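Probable quinone reductase Qor (NADPH:quinone reductase) (Zeta-crystallin homolog protein) (Mycobacterium tuberculosis, PDB 4RVS) probably reduces quinones with electrons taken from NADPH, as a zeta-crystallin-like enzyme of the medium-chain dehydrogenase/reductase superfamily. Local coordinates at residues R87-S92 / S122-G127. Numbering follows the deposited sequence.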
ATOM      1  N   ARG A  87     -25.604 -27.236   5.625  1.00 12.62           N
ATOM      2  CA  ARG A  87     -26.048 -26.034   4.924  1.00 14.09           C
ATOM      3  C   ARG A  87     -24.807 -25.229   4.547  1.00 12.65           C
ATOM      4  O   ARG A  87     -23.979 -24.921   5.408  1.00 11.69           O
ATOM      5  CB  ARG A  87     -26.959 -25.191   5.823  1.00 15.18           C
ATOM      6  CG  ARG A  87     -28.248 -25.906   6.245  1.00 16.80           C
ATOM      7  CD  ARG A  87     -29.019 -25.103   7.294  1.00 17.18           C
ATOM      8  NE  ARG A  87     -29.553 -23.840   6.778  1.00 18.60           N
ATOM      9  CZ  ARG A  87     -29.192 -22.630   7.210  1.00 17.94           C
ATOM     10  NH1 ARG A  87     -28.280 -22.497   8.163  1.00 14.60           N
ATOM     11  NH2 ARG A  87     -29.742 -21.541   6.682  1.00 16.19           N
ATOM     12  N   VAL A  88     -24.666 -24.907   3.262  1.00 10.79           N
ATOM     13  CA  VAL A  88     -23.473 -24.231   2.768  1.00 11.17           C
ATOM     14  C   VAL A  88     -23.851 -23.101   1.814  1.00 10.96           C
ATOM     15  O   VAL A  88     -25.004 -23.004   1.367  1.00 11.37           O
ATOM     16  CB  VAL A  88     -22.540 -25.207   2.029  1.00 12.36           C
ATOM     17  CG1 VAL A  88     -22.049 -26.312   2.969  1.00 11.97           C
ATOM     18  CG2 VAL A  88     -23.257 -25.816   0.840  1.00 11.62           C
ATOM     19  N   VAL A  89     -22.882 -22.249   1.507  1.00  9.67           N
ATOM     20  CA  VAL A  89     -23.110 -21.167   0.558  1.00 11.47           C
ATOM     21  C   VAL A  89     -21.877 -20.957  -0.307  1.00 10.22           C
ATOM     22  O   VAL A  89     -20.752 -21.124   0.156  1.00 11.37           O
ATOM     23  CB  VAL A  89     -23.493 -19.859   1.286  1.00  9.21           C
ATOM     24  CG1 VAL A  89     -22.364 -19.407   2.206  1.00 10.38           C
ATOM     25  CG2 VAL A  89     -23.852 -18.759   0.288  1.00  9.91           C
ATOM     26  N   SER A  90     -22.086 -20.617  -1.573  1.00 10.96           N
ATOM     27  CA  SER A  90     -20.959 -20.330  -2.460  1.00 10.62           C
ATOM     28  C   SER A  90     -21.342 -19.226  -3.415  1.00 11.73           C
ATOM     29  O   SER A  90     -22.517 -19.084  -3.768  1.00 13.74           O
ATOM     30  CB  SER A  90     -20.545 -21.582  -3.244  1.00 12.34           C
ATOM     31  OG  SER A  90     -19.441 -21.318  -4.112  1.00 10.07           O
ATOM     32  N   ALA A  91     -20.349 -18.444  -3.834  1.00 10.38           N
ATOM     33  CA  ALA A  91     -20.539 -17.449  -4.877  1.00 14.52           C
ATOM     34  C   ALA A  91     -19.743 -17.870  -6.114  1.00 13.16           C
ATOM     35  O   ALA A  91     -19.525 -17.073  -7.028  1.00 14.02           O
ATOM     36  CB  ALA A  91     -20.110 -16.060  -4.384  1.00 13.11           C
ATOM     37  N   SER A  92     -19.320 -19.134  -6.123  1.00 12.57           N
ATOM     38  CA  SER A  92     -18.565 -19.717  -7.226  1.00 12.53           C
ATOM     39  C   SER A  92     -19.238 -20.965  -7.770  1.00 13.67           C
ATOM     40  O   SER A  92     -18.569 -21.862  -8.288  1.00 11.51           O
ATOM     41  CB  SER A  92     -17.149 -20.087  -6.773  1.00 15.67           C
ATOM     42  OG  SER A  92     -16.432 -18.952  -6.346  1.00 17.12           O
ATOM     43  N   SER A 122     -27.465 -13.897  -0.348  1.00 13.64           N
ATOM     44  CA  SER A 122     -27.424 -12.465  -0.647  1.00 16.30           C
ATOM     45  C   SER A 122     -26.169 -11.785  -0.124  1.00 16.81           C
ATOM     46  O   SER A 122     -25.799 -10.719  -0.603  1.00 19.37           O
ATOM     47  CB  SER A 122     -28.628 -11.759  -0.017  1.00 16.35           C
ATOM     48  OG  SER A 122     -29.859 -12.254  -0.510  1.00 16.56           O
ATOM     49  N   ALA A 123     -25.531 -12.381   0.877  1.00 11.54           N
ATOM     50  CA  ALA A 123     -24.504 -11.662   1.630  1.00 14.01           C
ATOM     51  C   ALA A 123     -23.088 -12.122   1.355  1.00 14.60           C
ATOM     52  O   ALA A 123     -22.138 -11.377   1.617  1.00 11.28           O
ATOM     53  CB  ALA A 123     -24.782 -11.729   3.122  1.00 16.33           C
ATOM     54  N   LEU A 124     -22.927 -13.344   0.852  1.00 13.37           N
ATOM     55  CA  LEU A 124     -21.590 -13.939   0.830  1.00 11.63           C
ATOM     56  C   LEU A 124     -20.578 -13.109   0.042  1.00 13.15           C
ATOM     57  O   LEU A 124     -19.531 -12.727   0.576  1.00 11.17           O
ATOM     58  CB  LEU A 124     -21.624 -15.380   0.317  1.00 10.91           C
ATOM     59  CG  LEU A 124     -20.243 -16.040   0.250  1.00 12.69           C
ATOM     60  CD1 LEU A 124     -19.659 -16.243   1.639  1.00  9.38           C
ATOM     61  CD2 LEU A 124     -20.317 -17.372  -0.490  1.00 10.78           C
ATOM     62  N   LEU A 125     -20.880 -12.824  -1.220  1.00 12.26           N
ATOM     63  CA  LEU A 125     -19.909 -12.139  -2.073  1.00 14.03           C
ATOM     64  C   LEU A 125     -19.586 -10.740  -1.549  1.00 13.18           C
ATOM     65  O   LEU A 125     -18.409 -10.389  -1.402  1.00 13.20           O
ATOM     66  CB  LEU A 125     -20.411 -12.056  -3.512  1.00 14.49           C
ATOM     67  CG  LEU A 125     -19.481 -11.330  -4.486  1.00 16.50           C
ATOM     68  CD1 LEU A 125     -18.174 -12.066  -4.592  1.00 18.21           C
ATOM     69  CD2 LEU A 125     -20.121 -11.215  -5.854  1.00 24.40           C
ATOM     70  N   LYS A 126     -20.622  -9.953  -1.270  1.00 11.43           N
ATOM     71  CA  LYS A 126     -20.430  -8.602  -0.738  1.00 13.14           C
ATOM     72  C   LYS A 126     -19.697  -8.668   0.590  1.00 14.33           C
ATOM     73  O   LYS A 126     -18.887  -7.793   0.905  1.00 13.64           O
ATOM     74  CB  LYS A 126     -21.766  -7.911  -0.484  1.00 16.88           C
ATOM     75  CG  LYS A 126     -22.683  -7.752  -1.671  1.00 24.87           C
ATOM     76  CD  LYS A 126     -24.136  -7.673  -1.171  1.00 27.29           C
ATOM     77  CE  LYS A 126     -25.136  -8.010  -2.269  1.00 32.10           C
ATOM     78  NZ  LYS A 126     -26.516  -8.220  -1.725  1.00 32.79           N
ATOM     79  N   GLY A 127     -20.005  -9.702   1.372  1.00 11.69           N
ATOM     80  CA  GLY A 127     -19.466  -9.846   2.714  1.00 13.35           C
ATOM     81  C   GLY A 127     -18.000 -10.247   2.746  1.00 11.01           C
ATOM     82  O   GLY A 127     -17.237  -9.723   3.554  1.00 11.18           O
TER
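L124 lays one branch of its side chain on the end of strand 87-90 (V89 and S90) and on A91 just beyond it, joining this strand of the GroES-like catalytic domain of the medium-chain dehydrogenase/reductase fold to helix 117-137. The contact is buried and apolar. L124 reaches out from the helix with its CG anti to the backbone N (chi1 179°), and its CD2 touches main chain as well as side chains: it lies 3.5 Å from A91 N and 3.6 Å from S90 C, so the methyl rests against the S90-A91 peptide. The V89 and L124 side chains lie alongside one another, pointing opposite ways; both methyls of V89 meet the L124 CD2 methyl, and V89 CG2 also comes 4.0 Å from L124 CB, nearer the helix backbone. F288 of helix 277-292 touches both V89 and L124, adding an aromatic side chain to this cluster. A91 reaches both leucines, its CB standing 4.1 Å from L125 CB and equally far from L124 CD2. L125 meets A91 through CB, while its side chain also touches L270, one of the residues that bind NADPH, which is absent from this chain, so the contact lies near the cofactor site. S90 points away from the helix; its hydroxyl bonds to L107 O and closes an ST turn at the end of the strand, with S92 N donating to S90 OG over 3.0 Å.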